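Ecdysteroid-phosphate phosphatase (Bombyx mori, PDB 3C7T) hydrolyses ecdysteroid phosphates, above all ecdysone 22-phosphate, to release the active hormones, and also dephosphorylates phosphotyrosine, through its C-terminal histidine phosphatase domain. Local coordinates at residues H12-V16 / D17-G21; E160-D163 / E164-R168; V71-G74 / M75-A78; D131-P135 / I136-K140; C27-D31 / T32-K36. All coordinates share one frame; numbering follows the deposited sequence.

Contact 1. Residues H12-V16 / D17-G21; sequences HGERV and DLTYG. With WO4 (tungstate(VI)ion), chain E.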
# COMPACT_ATOMS: atom_id res chain seq x y z
N HIS A 12 -7.12 0.78 -13.13
CA HIS A 12 -5.79 0.32 -12.76
C HIS A 12 -5.39 0.94 -11.40
O HIS A 12 -5.99 1.92 -10.94
CB HIS A 12 -4.81 0.77 -13.83
CG HIS A 12 -4.80 2.25 -14.03
ND1 HIS A 12 -4.23 3.13 -13.12
CD2 HIS A 12 -5.32 3.01 -15.02
CE1 HIS A 12 -4.40 4.36 -13.56
NE2 HIS A 12 -5.07 4.32 -14.70
N GLY A 13 -4.35 0.37 -10.78
CA GLY A 13 -3.86 0.86 -9.50
C GLY A 13 -2.93 2.05 -9.70
O GLY A 13 -2.79 2.57 -10.82
N GLU A 14 -2.29 2.47 -8.61
CA GLU A 14 -1.39 3.64 -8.58
C GLU A 14 -0.27 3.55 -9.62
O GLU A 14 0.41 2.53 -9.72
CB GLU A 14 -0.76 3.76 -7.18
CG GLU A 14 0.20 4.94 -7.03
CD GLU A 14 0.78 5.06 -5.63
OE1 GLU A 14 1.70 4.27 -5.26
OE2 GLU A 14 0.34 5.97 -4.90
N ARG A 15 -0.09 4.63 -10.39
CA ARG A 15 0.90 4.66 -11.49
C ARG A 15 2.25 5.20 -11.04
O ARG A 15 2.32 6.23 -10.33
CB ARG A 15 0.38 5.58 -12.61
CG ARG A 15 -0.76 4.97 -13.41
CD ARG A 15 -1.43 6.02 -14.25
NE ARG A 15 -0.57 6.61 -15.29
CZ ARG A 15 -1.04 7.26 -16.36
NH1 ARG A 15 -2.35 7.41 -16.54
NH2 ARG A 15 -0.21 7.77 -17.28
N VAL A 16 3.35 4.59 -11.51
CA VAL A 16 4.67 5.14 -11.21
C VAL A 16 4.78 6.60 -11.72
O VAL A 16 5.24 7.48 -11.02
CB VAL A 16 5.82 4.30 -11.84
CG1 VAL A 16 7.16 5.03 -11.69
CG2 VAL A 16 5.89 2.91 -11.16
N ASP A 17 4.39 6.83 -12.97
CA ASP A 17 4.61 8.16 -13.61
C ASP A 17 3.84 9.30 -12.94
O ASP A 17 4.25 10.47 -13.03
CB ASP A 17 4.39 8.10 -15.13
CG ASP A 17 2.94 7.83 -15.53
OD1 ASP A 17 2.09 7.49 -14.68
OD2 ASP A 17 2.64 7.91 -16.74
N LEU A 18 2.75 8.97 -12.24
CA LEU A 18 1.98 10.01 -11.55
C LEU A 18 2.40 10.20 -10.09
O LEU A 18 2.02 11.20 -9.45
CB LEU A 18 0.47 9.71 -11.60
CG LEU A 18 -0.17 9.65 -12.99
CD1 LEU A 18 -1.70 9.49 -12.93
CD2 LEU A 18 0.25 10.87 -13.84
N THR A 19 3.16 9.23 -9.58
CA THR A 19 3.64 9.26 -8.20
C THR A 19 5.02 9.88 -8.07
O THR A 19 5.33 10.48 -7.04
CB THR A 19 3.68 7.80 -7.65
OG1 THR A 19 2.37 7.25 -7.74
CG2 THR A 19 4.18 7.74 -6.20
N TYR A 20 5.83 9.74 -9.13
CA TYR A 20 7.20 10.26 -9.16
C TYR A 20 7.38 11.30 -10.26
O TYR A 20 6.48 11.55 -11.02
CB TYR A 20 8.17 9.11 -9.43
CG TYR A 20 8.11 8.01 -8.38
CD1 TYR A 20 7.15 7.00 -8.46
CD2 TYR A 20 9.01 8.00 -7.31
CE1 TYR A 20 7.08 5.98 -7.47
CE2 TYR A 20 8.94 6.98 -6.33
CZ TYR A 20 7.98 5.99 -6.43
OH TYR A 20 7.94 4.99 -5.46
N GLY A 21 8.55 11.90 -10.30
CA GLY A 21 8.91 12.83 -11.37
C GLY A 21 9.65 12.09 -12.48
O GLY A 21 9.12 11.12 -13.03
W WO4 E . -5.88 6.19 -16.12
O1 WO4 E . -7.62 5.72 -15.41
O2 WO4 E . -6.44 7.75 -17.22
O3 WO4 E . -4.50 7.02 -14.95
O4 WO4 E . -5.11 5.00 -17.47
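R15 and D17 are joined by a two-pronged salt bridge just after the RHG motif of the histidine phosphatase fold, where the loop leaving strand 5-11 runs into the short helix 16-19. R15 offers its guanidinium side-on: NE reaches D17 OD1 at 2.9 Å, tilted from the guanidinium plane, and NH2 meets D17 OD2 at 2.9 Å close to that plane, both on syn lone pairs. D17 CG sits between its own backbone N and carbonyl carbon (chi1 67°), which swings the carboxylate back to R15. With NE and NH2 so engaged, R15 NH1 donates to tungstate O3 at 2.7 Å, consistent with D17 acting as a second-shell residue that positions this pocket arginine. L18 CG lies over one face of the R15 guanidinium; the apolar pair is V16 CG1 against Y20 CD1. The turn is closed by the T19 hydroxyl, OG1 donating to R15 O at 2.8 Å, and by V16 O, which accepts from both T19 N and Y20 N. H12, the experimentally established phosphohistidine nucleophile, is held by ND1, which donates almost straight (172°) to G13 O and leaves NE2 2.5 Å from the tungsten.

Contact 2. Residues E160-D163 / E164-R168; sequences ETMD and EFFKR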
# COMPACT_ATOMS: atom_id res chain seq x y z
N GLU A 160 -8.28 9.38 -32.66
CA GLU A 160 -9.59 8.93 -33.08
C GLU A 160 -10.59 9.94 -32.55
O GLU A 160 -10.27 10.72 -31.65
CB GLU A 160 -9.88 7.53 -32.49
CG GLU A 160 -9.92 7.56 -30.95
CD GLU A 160 -9.91 6.19 -30.27
OE1 GLU A 160 -10.25 5.16 -30.90
OE2 GLU A 160 -9.54 6.14 -29.08
N THR A 161 -11.79 9.94 -33.10
CA THR A 161 -12.86 10.78 -32.59
C THR A 161 -13.46 10.12 -31.35
O THR A 161 -13.31 8.90 -31.15
CB THR A 161 -13.97 10.98 -33.63
OG1 THR A 161 -14.68 9.76 -33.79
CG2 THR A 161 -13.37 11.42 -34.99
N MET A 162 -14.16 10.92 -30.55
CA MET A 162 -14.84 10.43 -29.36
C MET A 162 -15.84 9.31 -29.69
O MET A 162 -15.94 8.33 -28.95
CB MET A 162 -15.54 11.57 -28.62
CG MET A 162 -15.91 11.21 -27.19
SD MET A 162 -16.91 12.43 -26.30
CE MET A 162 -18.49 12.18 -27.10
N ASP A 163 -16.57 9.46 -30.80
CA ASP A 163 -17.50 8.43 -31.25
C ASP A 163 -16.82 7.09 -31.52
O ASP A 163 -17.32 6.04 -31.11
CB ASP A 163 -18.28 8.88 -32.49
CG ASP A 163 -19.48 9.76 -32.14
OD1 ASP A 163 -19.60 10.19 -30.96
OD2 ASP A 163 -20.32 10.00 -33.05
N GLU A 164 -15.69 7.14 -32.22
CA GLU A 164 -14.91 5.94 -32.56
C GLU A 164 -14.38 5.27 -31.30
O GLU A 164 -14.34 4.03 -31.21
CB GLU A 164 -13.74 6.33 -33.46
CG GLU A 164 -14.14 6.60 -34.91
CD GLU A 164 -13.10 7.39 -35.70
OE1 GLU A 164 -12.15 7.96 -35.10
OE2 GLU A 164 -13.25 7.46 -36.94
N PHE A 165 -13.98 6.09 -30.33
CA PHE A 165 -13.50 5.56 -29.05
C PHE A 165 -14.59 4.78 -28.34
O PHE A 165 -14.37 3.62 -27.96
CB PHE A 165 -12.94 6.68 -28.15
CG PHE A 165 -12.93 6.33 -26.69
CD1 PHE A 165 -12.03 5.39 -26.19
CD2 PHE A 165 -13.82 6.94 -25.81
CE1 PHE A 165 -12.03 5.05 -24.84
CE2 PHE A 165 -13.81 6.59 -24.43
CZ PHE A 165 -12.93 5.65 -23.97
N PHE A 166 -15.76 5.38 -28.18
CA PHE A 166 -16.83 4.69 -27.49
C PHE A 166 -17.33 3.43 -28.22
O PHE A 166 -17.73 2.45 -27.60
CB PHE A 166 -17.97 5.64 -27.13
CG PHE A 166 -17.68 6.50 -25.93
CD1 PHE A 166 -17.58 5.94 -24.67
CD2 PHE A 166 -17.51 7.86 -26.07
CE1 PHE A 166 -17.30 6.73 -23.54
CE2 PHE A 166 -17.24 8.68 -24.96
CZ PHE A 166 -17.13 8.11 -23.70
N LYS A 167 -17.28 3.47 -29.55
CA LYS A 167 -17.68 2.33 -30.36
C LYS A 167 -16.75 1.13 -30.12
O LYS A 167 -17.22 0.01 -29.96
CB LYS A 167 -17.71 2.75 -31.84
CG LYS A 167 -18.13 1.65 -32.84
CD LYS A 167 -19.49 1.07 -32.52
CE LYS A 167 -19.99 0.18 -33.64
NZ LYS A 167 -21.25 -0.51 -33.29
N ARG A 168 -15.44 1.39 -30.13
CA ARG A 168 -14.38 0.45 -29.77
C ARG A 168 -14.73 -0.27 -28.48
O ARG A 168 -14.79 -1.50 -28.42
CB ARG A 168 -13.08 1.22 -29.46
CG ARG A 168 -12.18 1.55 -30.60
CD ARG A 168 -10.73 1.43 -30.17
NE ARG A 168 -10.19 2.62 -29.53
CZ ARG A 168 -9.83 2.70 -28.24
NH1 ARG A 168 -9.96 1.66 -27.43
NH2 ARG A 168 -9.32 3.83 -27.77
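The carboxylate of E160 and the guanidinium of R168 meet edge to edge, their planes only 10° apart. R168 approaches side-on, NE to E160 OE1 at 2.9 Å and NH2 to E160 OE2 at 2.7 Å, each bond using a syn lone pair. R168 NH2 also lies in plane at the edge of the F165 ring. The F166 ring carries F165 CE2 over one face, offset toward the rim, and at its edge the sulfur of M162, a Met-aromatic contact with SD 5.4 Å from the centroid; M162 CG touches F166 CE2 at 3.6 Å. Y216 stacks on F166, and F165 packs on helix 193-204.

These groups surround the first turn of helix 162-179, which opens with a capping box. T161 OG1 accepts from E164 N at 3.2 Å, and E164 OE1, approached from above its carboxylate plane, takes T161 N at 2.8 Å. A chi1 of 71° turns T161 OG1 in over the first turn.

R168 also donates to the carbonyls of F119 and E120, the latter a tungstate-pocket residue, and E160 OE2 accepts from K122 N. A methionine in place of R168 would probably leave the E160 carboxylate without its charged mate and those two carbonyls without their donor. R168 is thus a buried arginine whose charge is probably balanced by the E160 carboxylate and whose N-H groups tie the start of the helix to the segment containing E120.

Contact 3. Residues V71-G74 / M75-A78; sequences VGEG and MRMA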
# COMPACT_ATOMS: atom_id res chain seq x y z
N VAL A 71 -8.43 -5.74 -3.85
CA VAL A 71 -9.69 -5.98 -4.55
C VAL A 71 -9.91 -7.49 -4.81
O VAL A 71 -10.98 -8.04 -4.48
CB VAL A 71 -9.82 -5.14 -5.84
CG1 VAL A 71 -11.15 -5.50 -6.58
CG2 VAL A 71 -9.73 -3.63 -5.53
N GLY A 72 -8.90 -8.17 -5.36
CA GLY A 72 -8.99 -9.64 -5.62
C GLY A 72 -9.29 -10.41 -4.33
O GLY A 72 -10.19 -11.28 -4.30
N GLU A 73 -8.58 -10.05 -3.26
CA GLU A 73 -8.76 -10.65 -1.92
C GLU A 73 -10.20 -10.41 -1.44
O GLU A 73 -10.83 -11.32 -0.88
CB GLU A 73 -7.74 -10.07 -0.92
CG GLU A 73 -7.68 -10.74 0.48
CD GLU A 73 -6.90 -9.91 1.54
OE1 GLU A 73 -7.16 -8.71 1.72
OE2 GLU A 73 -6.02 -10.47 2.23
N GLY A 74 -10.72 -9.20 -1.66
CA GLY A 74 -12.05 -8.83 -1.21
C GLY A 74 -13.10 -9.64 -1.94
O GLY A 74 -14.11 -10.05 -1.34
N MET A 75 -12.85 -9.89 -3.23
CA MET A 75 -13.73 -10.72 -4.05
C MET A 75 -13.72 -12.16 -3.51
O MET A 75 -14.79 -12.76 -3.34
CB MET A 75 -13.29 -10.65 -5.53
CG MET A 75 -14.46 -10.87 -6.50
SD MET A 75 -15.49 -9.40 -6.67
CE MET A 75 -14.58 -8.42 -7.89
N ARG A 76 -12.52 -12.69 -3.23
CA ARG A 76 -12.35 -14.02 -2.65
C ARG A 76 -13.09 -14.14 -1.31
O ARG A 76 -13.77 -15.13 -1.04
CB ARG A 76 -10.85 -14.36 -2.49
CG ARG A 76 -10.53 -15.69 -1.73
CD ARG A 76 -9.12 -16.18 -2.00
NE ARG A 76 -8.10 -15.14 -1.85
CZ ARG A 76 -7.43 -14.86 -0.72
NH1 ARG A 76 -7.65 -15.55 0.41
NH2 ARG A 76 -6.52 -13.89 -0.74
N MET A 77 -12.97 -13.12 -0.46
CA MET A 77 -13.67 -13.14 0.83
C MET A 77 -15.17 -13.15 0.71
O MET A 77 -15.87 -13.70 1.57
CB MET A 77 -13.26 -11.95 1.65
CG MET A 77 -11.89 -12.12 2.13
SD MET A 77 -11.23 -10.59 2.71
CE MET A 77 -9.74 -11.29 3.43
N ALA A 78 -15.67 -12.53 -0.35
CA ALA A 78 -17.11 -12.44 -0.60
C ALA A 78 -17.66 -13.70 -1.30
O ALA A 78 -18.85 -13.77 -1.61
CB ALA A 78 -17.41 -11.20 -1.40
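E73 and M77 cross at a slant one turn apart on helix 62-77, the methyl of M77 lying against the stem and carboxylate carbon of E73, with CE 3.6 Å from E73 CG and 3.7 Å from E73 CD. M77 is stretched out beyond CG, and its first torsion (chi1 -72°) sets CG beside the backbone N, sending the chain back along the helix to E73. R76 comes to E73 from three residues on: its NH2 stands 3.6 Å from E73 CG. The carboxylate and guanidinium planes are turned 60° apart, and E73 OE2 remains 4.6 Å from R76 NH2, too far for a salt bridge, with no N-H directed at it. Each finds its partner outside the pair: E73 OE1 in a salt bridge with R62 of the second subunit, R76 NH2 in a hydrogen bond to G103 O of the same chain. Regular i to i+4 bonds, such as M77 N to E73 O at 2.8 Å, run beneath. On the inner side, V71 packs against F100 and L10. An alanine at E73 is likely to leave R62 of the second subunit without its salt-bridge partner and the M77 methyl without its support. E73 therefore ties the helix to the second subunit, while R76 ties it to G103 of its own chain.

Contact 4. Residues D131-P135 / I136-K140; sequences DFMTP and IELCK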
# COMPACT_ATOMS: atom_id res chain seq x y z
N ASP A 131 3.21 2.63 -26.80
CA ASP A 131 4.20 1.57 -26.79
C ASP A 131 3.65 0.49 -25.87
O ASP A 131 3.59 0.69 -24.65
CB ASP A 131 5.56 2.11 -26.30
CG ASP A 131 6.70 1.11 -26.45
OD1 ASP A 131 6.54 -0.07 -26.05
OD2 ASP A 131 7.77 1.51 -26.98
N PHE A 132 3.18 -0.62 -26.45
CA PHE A 132 2.62 -1.73 -25.67
C PHE A 132 3.59 -2.90 -25.61
O PHE A 132 4.29 -3.19 -26.60
CB PHE A 132 1.28 -2.21 -26.25
CG PHE A 132 0.20 -1.16 -26.22
CD1 PHE A 132 -0.06 -0.44 -25.06
CD2 PHE A 132 -0.56 -0.90 -27.35
CE1 PHE A 132 -1.05 0.53 -25.03
CE2 PHE A 132 -1.57 0.08 -27.33
CZ PHE A 132 -1.81 0.79 -26.17
N MET A 133 3.62 -3.58 -24.46
CA MET A 133 4.39 -4.83 -24.38
C MET A 133 3.57 -5.93 -25.02
O MET A 133 2.35 -5.97 -24.89
CB MET A 133 4.77 -5.18 -22.94
CG MET A 133 5.85 -4.28 -22.34
SD MET A 133 6.15 -4.50 -20.56
CE MET A 133 6.96 -6.10 -20.52
N THR A 134 4.25 -6.83 -25.74
CA THR A 134 3.58 -7.92 -26.42
C THR A 134 3.13 -8.94 -25.38
O THR A 134 3.74 -9.02 -24.32
CB THR A 134 4.53 -8.60 -27.43
OG1 THR A 134 5.67 -9.12 -26.72
CG2 THR A 134 5.01 -7.61 -28.47
N PRO A 135 2.06 -9.71 -25.67
CA PRO A 135 1.72 -10.89 -24.85
C PRO A 135 2.93 -11.76 -24.49
O PRO A 135 3.06 -12.17 -23.34
CB PRO A 135 0.71 -11.63 -25.72
CG PRO A 135 0.01 -10.52 -26.47
CD PRO A 135 1.07 -9.50 -26.75
N ILE A 136 3.82 -12.05 -25.44
CA ILE A 136 5.05 -12.78 -25.08
C ILE A 136 5.96 -12.04 -24.06
O ILE A 136 6.44 -12.67 -23.11
CB ILE A 136 5.86 -13.29 -26.31
CG1 ILE A 136 7.17 -13.94 -25.85
CG2 ILE A 136 6.09 -12.18 -27.31
CD1 ILE A 136 7.79 -14.93 -26.83
N GLU A 137 6.17 -10.74 -24.25
CA GLU A 137 6.96 -9.96 -23.28
C GLU A 137 6.30 -9.90 -21.89
O GLU A 137 7.00 -9.92 -20.86
CB GLU A 137 7.18 -8.52 -23.75
CG GLU A 137 8.21 -8.39 -24.86
CD GLU A 137 8.16 -7.05 -25.57
OE1 GLU A 137 7.12 -6.36 -25.48
OE2 GLU A 137 9.17 -6.68 -26.22
N LEU A 138 4.97 -9.84 -21.88
CA LEU A 138 4.17 -9.83 -20.65
C LEU A 138 4.28 -11.17 -19.91
O LEU A 138 4.50 -11.20 -18.70
CB LEU A 138 2.71 -9.48 -20.96
CG LEU A 138 2.46 -8.05 -21.46
CD1 LEU A 138 1.03 -7.83 -21.96
CD2 LEU A 138 2.80 -7.03 -20.40
N CYS A 139 4.15 -12.27 -20.64
CA CYS A 139 4.34 -13.60 -20.05
C CYS A 139 5.75 -13.78 -19.47
O CYS A 139 5.91 -14.32 -18.36
CB CYS A 139 3.99 -14.69 -21.06
SG CYS A 139 2.21 -14.80 -21.36
N LYS A 140 6.77 -13.31 -20.20
CA LYS A 140 8.15 -13.35 -19.69
C LYS A 140 8.32 -12.51 -18.43
O LYS A 140 9.12 -12.86 -17.55
CB LYS A 140 9.18 -12.96 -20.77
CG LYS A 140 10.63 -12.98 -20.23
CD LYS A 140 11.69 -13.31 -21.29
CE LYS A 140 12.96 -13.87 -20.61
NZ LYS A 140 12.76 -15.20 -19.95
O HOH W 1 6.86 -4.16 -26.96
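This is a capping box at the N-terminus of the short helix 135-140, formed where T134 and E137 exchange backbone and side-chain bonds as the loop after strand 112-114 enters the helix. T134 OG1 accepts from E137 N at 3.0 Å, and in return E137 OE1 accepts from T134 N at 2.9 Å, on the anti side of the carboxylate and 30° out of its plane. With chi1 at 60° the T134 hydroxyl faces the first turn; it also lies alongside I136, with CG2 of that residue 3.1 Å away. E137 OE1 has a second donor, a water that also gives a hydrogen bond to F132 O, at 2.7 Å and 2.8 Å from the two oxygens respectively, so the cap is tied back to the preceding loop. The other carboxylate oxygen, E137 OE2, accepts from A48 N; with both oxygens engaged, the carboxylate is probably held against rotation. Beneath the polar cap, M133 CB packs against L138 CD2 at 3.7 Å, an apolar pairing spanning the helix start as in a hydrophobic staple. Backbone bonds from L138 N to T134 O and from C139 N to P135 O carry on into the helix. M133 and L138 both rest on L91 of helix 91-104 and M133 also touches Y54, seating the helix start against helices 91-104 and 50-56, with F132 edge-to-face on F119 in the loop beside it.

Contact 5. Residues C27-D31 / T32-K36; sequences CFEND and TYVRK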
# COMPACT_ATOMS: atom_id res chain seq x y z
N CYS A 27 16.48 6.54 -12.40
CA CYS A 27 16.71 5.15 -11.97
C CYS A 27 17.60 4.35 -12.92
O CYS A 27 18.23 3.38 -12.51
CB CYS A 27 15.38 4.41 -11.82
SG CYS A 27 14.39 5.06 -10.43
N PHE A 28 17.65 4.75 -14.18
CA PHE A 28 18.47 3.99 -15.14
C PHE A 28 19.87 4.57 -15.14
O PHE A 28 20.06 5.76 -15.36
CB PHE A 28 17.86 4.02 -16.54
CG PHE A 28 16.83 2.95 -16.77
CD1 PHE A 28 15.50 3.15 -16.40
CD2 PHE A 28 17.19 1.74 -17.37
CE1 PHE A 28 14.54 2.16 -16.63
CE2 PHE A 28 16.25 0.75 -17.59
CZ PHE A 28 14.93 0.94 -17.23
N GLU A 29 20.84 3.70 -14.85
CA GLU A 29 22.25 4.05 -14.86
C GLU A 29 22.92 3.10 -15.86
O GLU A 29 22.94 1.88 -15.64
CB GLU A 29 22.89 3.89 -13.47
CG GLU A 29 22.05 4.39 -12.28
CD GLU A 29 22.74 4.18 -10.94
OE1 GLU A 29 23.51 3.20 -10.81
OE2 GLU A 29 22.50 4.98 -10.00
N ASN A 30 23.43 3.67 -16.94
CA ASN A 30 23.98 2.92 -18.08
C ASN A 30 23.04 1.82 -18.59
O ASN A 30 23.44 0.65 -18.70
CB ASN A 30 25.36 2.34 -17.74
CG ASN A 30 26.49 3.27 -18.16
OD1 ASN A 30 26.55 3.73 -19.31
ND2 ASN A 30 27.40 3.57 -17.22
N ASP A 31 21.80 2.21 -18.89
CA ASP A 31 20.74 1.31 -19.39
C ASP A 31 20.28 0.22 -18.43
O ASP A 31 19.45 -0.63 -18.79
CB ASP A 31 21.11 0.70 -20.75
CG ASP A 31 20.73 1.59 -21.93
OD1 ASP A 31 19.76 2.40 -21.80
OD2 ASP A 31 21.38 1.49 -22.99
N THR A 32 20.81 0.26 -17.20
CA THR A 32 20.40 -0.69 -16.16
C THR A 32 19.55 -0.00 -15.09
O THR A 32 20.00 0.95 -14.46
CB THR A 32 21.62 -1.36 -15.52
OG1 THR A 32 22.38 -2.01 -16.55
CG2 THR A 32 21.20 -2.40 -14.51
N TYR A 33 18.35 -0.53 -14.91
CA TYR A 33 17.41 -0.03 -13.88
C TYR A 33 17.93 -0.32 -12.48
O TYR A 33 18.31 -1.46 -12.19
CB TYR A 33 16.05 -0.69 -14.07
CG TYR A 33 15.06 -0.39 -12.96
CD1 TYR A 33 14.52 0.90 -12.81
CD2 TYR A 33 14.66 -1.39 -12.06
CE1 TYR A 33 13.61 1.18 -11.79
CE2 TYR A 33 13.75 -1.12 -11.04
CZ TYR A 33 13.23 0.17 -10.91
OH TYR A 33 12.33 0.45 -9.90
N VAL A 34 17.95 0.70 -11.62
CA VAL A 34 18.27 0.53 -10.21
C VAL A 34 17.04 0.99 -9.43
O VAL A 34 16.55 2.09 -9.67
CB VAL A 34 19.47 1.41 -9.77
CG1 VAL A 34 19.64 1.37 -8.24
CG2 VAL A 34 20.78 1.01 -10.52
N ARG A 35 16.52 0.17 -8.52
CA ARG A 35 15.39 0.62 -7.70
C ARG A 35 15.88 1.69 -6.72
O ARG A 35 16.76 1.43 -5.88
CB ARG A 35 14.76 -0.55 -6.95
CG ARG A 35 13.47 -0.17 -6.20
CD ARG A 35 12.99 -1.29 -5.32
NE ARG A 35 13.93 -1.60 -4.23
CZ ARG A 35 13.58 -2.17 -3.07
NH1 ARG A 35 12.31 -2.47 -2.81
NH2 ARG A 35 14.52 -2.42 -2.17
N LYS A 36 15.33 2.89 -6.80
CA LYS A 36 15.75 3.96 -5.90
C LYS A 36 14.70 4.38 -4.86
O LYS A 36 14.92 5.36 -4.13
CB LYS A 36 16.22 5.15 -6.73
CG LYS A 36 17.46 4.75 -7.56
CD LYS A 36 18.40 5.87 -7.78
CE LYS A 36 19.56 5.36 -8.59
NZ LYS A 36 20.06 6.49 -9.43
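A chi1 of 172° at Y33 and of -86° at F28 bring the F28 ring against the base of the Y33 side chain. Y33 CB stands over the face of F28, 4.0 Å from the centroid and 20° off the normal, a CH-pi contact. The two rings themselves meet obliquely. On the Y33 ring, C27 CB touches CE1 at 3.7 Å, with C27 SG a little further along as an oblique sulfur-aromatic neighbour; the phenol OH bonds to P41 O. The backbone is a beta hairpin with a two-residue loop, N30-D31, in a type I' turn from E29 to T32, N30 and D31 both having positive phi. E29 and T32 form the hydrogen-bonded pair, E29 N to T32 O at 2.9 Å and T32 N to E29 O at 3.1 Å, while F28 and Y33 are the non-hydrogen-bonded pair; V34 N donates to C27 O beyond them. On the face of E29 and T32, the glutamate extends across V34 CG2 to a salt bridge, its OE2 2.9 Å from K36 NZ and met on the anti side, tilted from the carboxylate plane. K36 NZ donates also to the carbonyl of H26, in the short helix that precedes the hairpin.

Contact 1 lies at the catalytic centre and holds tungstate directly, whereas contacts 2 and 4 stand farther out, at the starts of helices 162-179 and 135-140. Each opens with a capping box of its own, but contact 2 adds an ion pair with a buried arginine and aromatic rings, contact 4 a bridging water and an apolar pair. Contact 3, at the far end of helix 62-77, is part core through V71 and part dimer interface. Contact 5 is a surface hairpin, remote from the annotated sites. Contacts 1, 3 and 5 all touch the second subunit; contacts 2 and 4 do not. Salt bridges join the two segments in contacts 1, 2 and 5, beside the anion pocket, at a helix start and on a surface hairpin respectively.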